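Local coordinates for amine Dehydrogenase (Pseudomonas putida, PDB 1JMX), which probably serves as the beta-propeller subunit of a multi-chain, heme c-containing enzyme that oxidises primary amines, at residues Tyr58-Asn61 and Asn62-Asp66; Pro145-Arg148 and Gln149-Leu152; Asp196-Tyr199 and Phe200-His203. All coordinates share one frame; numbering follows the deposited sequence.

In the fold
All three contacts are largely buried in a chain built of antiparallel sheets, consistent with a beta-propeller. Contact 3 lies deepest, its centre about 7 Å from the centre of the chain; contacts 1 and 2 lie about 13 and 16 Å out. Contact 1 is a hairpin turn inside one sheet, held mostly by backbone and side-chain amide bonds. Contacts 2 and 3 are irregular segments between sheets: contact 2 joins an aliphatic cluster to a water that bridges two backbone groups, contact 3 gathers aromatic rings. They touch where Y151 and L152 meet V197, Y199 and P202. Y95 links contacts 1 and 3, its ring meeting those of Y64 and F200, while contacts 2 and 3 both reach the neighbouring Amine Dehydrogenase chain.

Contact 1 (Tyr58-Asn61 and Asn62-Asp66); sequences YVLN and NHYGD
The Y64 ring is approached obliquely by L60, whose CD1 sits 4.4 Å from Y64 CD2; the ring also pairs edge-to-face with Y95, and the Y64 and Y95 hydroxyls share a hydrogen bond. The other flat groups are the N62 amide and the D66 carboxylate: N62 ND2 hydrogen-bonds D66 OD2 at 3.0 Å, with the acceptor in the plane of the N62 amide, yet the donor reaches that oxygen from above the carboxylate plane. Between these groups the chain reverses from strand 56-61 into strand 66-71 through three successive residues in the left-handed backbone conformation, N62, H63 and Y64. The turn closes on a classic beta bulge, with G65 and D66 both facing N61. Its firm bond runs from N61 N to D66 O, 3.0 Å with an N-H...O angle of 158°; N61 O receives two weak bonds, from G65 N and D66 N, each 3.4 Å. L60 lies beside this bulge: with CG anti to the backbone N (chi1 -151°), it puts CD2 just 3.2 Å from D66 O. On the sheet face that N61 shares with D66, N61 OD1 takes the amide of G44 and ND2 bonds N21, while D66 OD1 is bonded by N82.

Contact 2 (Pro145-Arg148 and Gln149-Leu152); sequences PMPR and QVYL
V150 folds back on P147, its CG2 3.4 Å from P147 O and 3.9 Å from P147 CG, so one methyl touches both the carbonyl and the ring of the proline. The other methyl, CG1, meets the end of M146: M146 CE comes within 4.1 Å of V150 CG1, the two side chains crossing at about a right angle. M146 gets there by curling, since chi1 (-70°), chi2 and chi3 all bend the same way and bring the methyl round to the valine instead of letting the thioether run straight out. This is the close-packed half of the contact, mostly apolar apart from the proline carbonyl.

The backbone gap beside it is wetter and looser. No direct hydrogen bond joins the two segments; a water spans the gap, donating to P147 O at 3.1 Å and accepting from V150 N at 3.1 Å. The chain swings round this water through Q149, in the left-handed conformation (phi 60°). The polar ends of R148 and Q149 point away from the turn and are tied down firmly. R148 forms a salt bridge with E134 of the neighbouring Amine Dehydrogenase chain, while Q149 NE2 is gripped by the carbonyls of R142 and E134 of that chain and Q149 OE1 by R185 of its own. Further on, Q149 O lies in the plane of the Y151 ring, at its edge, 3.6 Å from Y151 CD2.

The segment is the connection from strand 142-145 to strand 153-155, leading from one antiparallel sheet of the probable propeller to the next. M146 and V150 both lie on V163 of strand 161-164, and M146 and P147 also reach M171 and Y169 of strand 168-171.

Contact 3 (Asp196-Tyr199 and Phe200-His203); sequences DVLY and FWPH
Two groups grip the Y199 hydroxyl: H203 NE2, 2.8 Å from Y199 OH, and the backbone amide of G260. The imidazole meets the phenol rim to rim, the planes at 69°, and the hydroxyl lies in the imidazole plane at its edge. Over the face of the Y199 ring stands W201, its CE3 4.0 Å above the plane and close to the centre, giving a T-shaped pair with planes at 88°. A chi1 of -133°, off the staggered positions, swings the Y199 ring back along the chain so that its hydroxyl meets H203. The three rings make an aromatic cluster; W201 O lies 3.3 Å from Y199 CE2 and over the face of the H203 ring, toward its rim. P202 is the centre of an inverse gamma turn closed by a weak bond from H203 N to W201 O, 3.0 Å, and this turn brings H203 back to the tyrosine. A phenylalanine in place of Y199 would probably leave H203 NE2 and the G260 amide without their mate and the imidazole freer to turn. L198 CD2 presses on F200 CZ at 3.3 Å, a tight fit. Y199 O is buried with no polar partner, lying 3.3 Å from F200 CD1. The segment runs between strands 178-182 and 209-218; Y199, W201 and H203 pack on T259 of strand 257-262, while W201 and H203 also touch C299 of strand 299-302.

Contact 1 (Tyr58-Asn61 and Asn62-Asp66)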
# COMPACT_ATOMS: atom_id res chain seq x y z
N TYR B 58 -13.03 24.30 -19.47
CA TYR B 58 -13.52 24.13 -18.10
C TYR B 58 -12.68 23.04 -17.46
O TYR B 58 -12.54 21.95 -18.01
CB TYR B 58 -15.02 23.81 -18.08
CG TYR B 58 -15.87 25.02 -18.41
CD1 TYR B 58 -16.25 25.30 -19.73
CD2 TYR B 58 -16.27 25.91 -17.41
CE1 TYR B 58 -17.00 26.42 -20.03
CE2 TYR B 58 -17.02 27.04 -17.71
CZ TYR B 58 -17.38 27.29 -19.03
OH TYR B 58 -18.13 28.40 -19.33
N VAL B 59 -12.10 23.36 -16.30
CA VAL B 59 -11.19 22.47 -15.58
C VAL B 59 -11.56 22.13 -14.13
O VAL B 59 -11.81 23.02 -13.31
CB VAL B 59 -9.75 23.08 -15.56
CG1 VAL B 59 -8.73 22.07 -15.05
CG2 VAL B 59 -9.37 23.58 -16.95
N LEU B 60 -11.57 20.83 -13.82
CA LEU B 60 -11.83 20.35 -12.46
C LEU B 60 -10.45 20.42 -11.84
O LEU B 60 -9.54 19.70 -12.26
CB LEU B 60 -12.30 18.89 -12.48
CG LEU B 60 -13.24 18.35 -11.39
CD1 LEU B 60 -12.91 16.89 -11.16
CD2 LEU B 60 -13.15 19.13 -10.10
N ASN B 61 -10.28 21.31 -10.87
CA ASN B 61 -8.99 21.50 -10.23
C ASN B 61 -9.13 21.70 -8.73
O ASN B 61 -10.16 21.39 -8.14
CB ASN B 61 -8.30 22.71 -10.85
CG ASN B 61 -6.87 22.44 -11.26
OD1 ASN B 61 -6.40 21.30 -11.22
ND2 ASN B 61 -6.17 23.48 -11.65
N ASN B 62 -8.05 22.18 -8.12
CA ASN B 62 -7.99 22.46 -6.68
C ASN B 62 -8.38 21.26 -5.83
O ASN B 62 -9.22 21.36 -4.93
CB ASN B 62 -8.86 23.66 -6.34
CG ASN B 62 -8.35 24.42 -5.14
OD1 ASN B 62 -7.15 24.56 -4.95
ND2 ASN B 62 -9.26 24.90 -4.31
N HIS B 63 -7.76 20.12 -6.14
CA HIS B 63 -7.99 18.88 -5.42
C HIS B 63 -9.42 18.35 -5.49
O HIS B 63 -10.02 18.02 -4.47
CB HIS B 63 -7.51 19.00 -3.97
CG HIS B 63 -6.09 19.47 -3.85
ND1 HIS B 63 -5.02 18.68 -4.18
CD2 HIS B 63 -5.58 20.67 -3.49
CE1 HIS B 63 -3.90 19.37 -4.03
NE2 HIS B 63 -4.22 20.58 -3.62
N TYR B 64 -9.95 18.29 -6.71
CA TYR B 64 -11.29 17.77 -6.99
C TYR B 64 -12.41 18.52 -6.26
O TYR B 64 -13.47 17.95 -6.01
CB TYR B 64 -11.36 16.28 -6.62
CG TYR B 64 -10.29 15.41 -7.27
CD1 TYR B 64 -8.96 15.48 -6.85
CD2 TYR B 64 -10.61 14.53 -8.29
CE1 TYR B 64 -7.98 14.71 -7.44
CE2 TYR B 64 -9.64 13.74 -8.89
CZ TYR B 64 -8.32 13.84 -8.46
OH TYR B 64 -7.35 13.08 -9.08
N GLY B 65 -12.20 19.80 -5.96
CA GLY B 65 -13.21 20.55 -5.25
C GLY B 65 -13.74 21.82 -5.89
O GLY B 65 -14.56 22.51 -5.29
N ASP B 66 -13.27 22.13 -7.10
CA ASP B 66 -13.69 23.34 -7.81
C ASP B 66 -13.65 23.16 -9.33
O ASP B 66 -12.96 22.29 -9.84
CB ASP B 66 -12.74 24.51 -7.49
CG ASP B 66 -12.74 24.88 -6.03
OD1 ASP B 66 -13.48 25.81 -5.66
OD2 ASP B 66 -11.99 24.26 -5.25

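Contact 2 (Pro145-Arg148 and Gln149-Leu152)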
# COMPACT_ATOMS: atom_id res chain seq x y z
N PRO B 145 -30.73 14.65 -6.55
CA PRO B 145 -30.07 13.52 -5.89
C PRO B 145 -29.38 12.63 -6.92
O PRO B 145 -29.88 12.46 -8.04
CB PRO B 145 -31.22 12.80 -5.19
CG PRO B 145 -32.38 13.08 -6.10
CD PRO B 145 -32.20 14.53 -6.45
N MET B 146 -28.23 12.09 -6.56
CA MET B 146 -27.47 11.22 -7.46
C MET B 146 -27.09 9.92 -6.78
O MET B 146 -26.99 9.84 -5.55
CB MET B 146 -26.18 11.92 -7.91
CG MET B 146 -26.37 13.08 -8.86
SD MET B 146 -27.05 12.53 -10.42
CE MET B 146 -25.58 11.84 -11.22
N PRO B 147 -26.96 8.84 -7.57
CA PRO B 147 -26.57 7.57 -6.95
C PRO B 147 -25.06 7.61 -6.63
O PRO B 147 -24.36 8.52 -7.09
CB PRO B 147 -26.91 6.54 -8.03
CG PRO B 147 -26.83 7.31 -9.32
CD PRO B 147 -27.43 8.64 -8.95
N ARG B 148 -24.60 6.69 -5.80
CA ARG B 148 -23.19 6.62 -5.44
C ARG B 148 -22.35 6.06 -6.57
O ARG B 148 -22.89 5.46 -7.50
CB ARG B 148 -22.97 5.72 -4.23
CG ARG B 148 -23.51 6.27 -2.96
CD ARG B 148 -22.57 5.97 -1.83
NE ARG B 148 -22.70 7.05 -0.87
CZ ARG B 148 -21.84 8.05 -0.74
NH1 ARG B 148 -20.74 8.11 -1.46
NH2 ARG B 148 -22.17 9.06 0.04
N GLN B 149 -21.04 6.23 -6.45
CA GLN B 149 -20.05 5.74 -7.39
C GLN B 149 -20.17 6.28 -8.82
O GLN B 149 -19.87 5.59 -9.79
CB GLN B 149 -20.01 4.21 -7.36
CG GLN B 149 -19.63 3.66 -5.98
CD GLN B 149 -19.97 2.18 -5.80
OE1 GLN B 149 -21.07 1.74 -6.15
NE2 GLN B 149 -19.05 1.43 -5.22
N VAL B 150 -20.60 7.54 -8.92
CA VAL B 150 -20.73 8.20 -10.21
C VAL B 150 -19.42 8.92 -10.52
O VAL B 150 -18.81 9.52 -9.65
CB VAL B 150 -21.92 9.22 -10.20
CG1 VAL B 150 -21.79 10.23 -11.33
CG2 VAL B 150 -23.25 8.48 -10.30
N TYR B 151 -18.96 8.78 -11.76
CA TYR B 151 -17.73 9.43 -12.21
C TYR B 151 -17.99 10.22 -13.51
O TYR B 151 -18.78 11.15 -13.49
CB TYR B 151 -16.56 8.44 -12.29
CG TYR B 151 -16.79 7.16 -13.09
CD1 TYR B 151 -16.18 6.97 -14.33
CD2 TYR B 151 -17.63 6.15 -12.61
CE1 TYR B 151 -16.38 5.81 -15.07
CE2 TYR B 151 -17.84 4.98 -13.35
CZ TYR B 151 -17.21 4.83 -14.58
OH TYR B 151 -17.45 3.71 -15.35
N LEU B 152 -17.37 9.84 -14.62
CA LEU B 152 -17.55 10.55 -15.90
C LEU B 152 -18.98 10.84 -16.37
O LEU B 152 -19.88 10.00 -16.24
CB LEU B 152 -16.80 9.83 -17.02
CG LEU B 152 -15.29 9.71 -16.84
CD1 LEU B 152 -14.71 9.06 -18.08
CD2 LEU B 152 -14.68 11.06 -16.61
O HOH W 1 -21.50 9.79 -6.99

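Contact 3 (Asp196-Tyr199 and Phe200-His203)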
# COMPACT_ATOMS: atom_id res chain seq x y z
N ASP B 196 -15.80 -4.50 -15.64
CA ASP B 196 -15.05 -3.66 -14.71
C ASP B 196 -14.65 -2.41 -15.50
O ASP B 196 -14.13 -2.50 -16.61
CB ASP B 196 -13.81 -4.39 -14.17
CG ASP B 196 -13.08 -3.59 -13.10
OD1 ASP B 196 -13.66 -3.38 -12.02
OD2 ASP B 196 -11.94 -3.15 -13.34
N VAL B 197 -14.99 -1.25 -14.95
CA VAL B 197 -14.67 -0.00 -15.63
C VAL B 197 -13.96 0.97 -14.71
O VAL B 197 -14.42 1.28 -13.61
CB VAL B 197 -15.94 0.70 -16.20
CG1 VAL B 197 -15.54 1.77 -17.19
CG2 VAL B 197 -16.88 -0.30 -16.83
N LEU B 198 -12.81 1.43 -15.17
CA LEU B 198 -11.97 2.39 -14.47
C LEU B 198 -11.59 3.39 -15.56
O LEU B 198 -10.77 3.09 -16.44
CB LEU B 198 -10.74 1.67 -13.89
CG LEU B 198 -9.72 2.44 -13.04
CD1 LEU B 198 -8.73 3.21 -13.92
CD2 LEU B 198 -10.45 3.36 -12.06
N TYR B 199 -12.21 4.56 -15.54
CA TYR B 199 -11.95 5.56 -16.56
C TYR B 199 -12.09 6.98 -16.03
O TYR B 199 -13.14 7.37 -15.54
CB TYR B 199 -12.91 5.35 -17.73
CG TYR B 199 -12.25 5.38 -19.09
CD1 TYR B 199 -11.53 4.28 -19.56
CD2 TYR B 199 -12.33 6.51 -19.90
CE1 TYR B 199 -10.92 4.30 -20.79
CE2 TYR B 199 -11.72 6.54 -21.15
CZ TYR B 199 -11.02 5.43 -21.58
OH TYR B 199 -10.42 5.45 -22.81
N PHE B 200 -11.00 7.75 -16.13
CA PHE B 200 -10.98 9.13 -15.66
C PHE B 200 -10.63 10.08 -16.80
O PHE B 200 -10.21 11.21 -16.57
CB PHE B 200 -9.94 9.29 -14.56
CG PHE B 200 -10.15 8.37 -13.40
CD1 PHE B 200 -11.42 8.18 -12.87
CD2 PHE B 200 -9.08 7.68 -12.85
CE1 PHE B 200 -11.63 7.30 -11.82
CE2 PHE B 200 -9.27 6.80 -11.80
CZ PHE B 200 -10.54 6.61 -11.28
N TRP B 201 -10.84 9.62 -18.03
CA TRP B 201 -10.49 10.43 -19.19
C TRP B 201 -11.68 10.66 -20.13
O TRP B 201 -12.01 9.81 -20.95
CB TRP B 201 -9.31 9.77 -19.93
CG TRP B 201 -8.12 9.45 -19.01
CD1 TRP B 201 -7.07 10.27 -18.72
CD2 TRP B 201 -7.88 8.23 -18.27
NE1 TRP B 201 -6.20 9.65 -17.85
CE2 TRP B 201 -6.67 8.40 -17.56
CE3 TRP B 201 -8.58 7.02 -18.14
CZ2 TRP B 201 -6.15 7.40 -16.73
CZ3 TRP B 201 -8.05 6.03 -17.32
CH2 TRP B 201 -6.85 6.23 -16.62
N PRO B 202 -12.38 11.81 -19.96
CA PRO B 202 -13.53 12.15 -20.80
C PRO B 202 -13.03 12.71 -22.14
O PRO B 202 -12.94 13.93 -22.32
CB PRO B 202 -14.26 13.20 -19.97
CG PRO B 202 -13.12 13.93 -19.32
CD PRO B 202 -12.19 12.81 -18.90
N HIS B 203 -12.68 11.82 -23.06
CA HIS B 203 -12.18 12.22 -24.37
C HIS B 203 -13.22 12.98 -25.17
O HIS B 203 -14.38 12.60 -25.24
CB HIS B 203 -11.79 11.00 -25.22
CG HIS B 203 -10.99 9.95 -24.50
ND1 HIS B 203 -9.64 10.08 -24.26
CD2 HIS B 203 -11.34 8.73 -24.05
CE1 HIS B 203 -9.19 8.97 -23.70
NE2 HIS B 203 -10.20 8.14 -23.57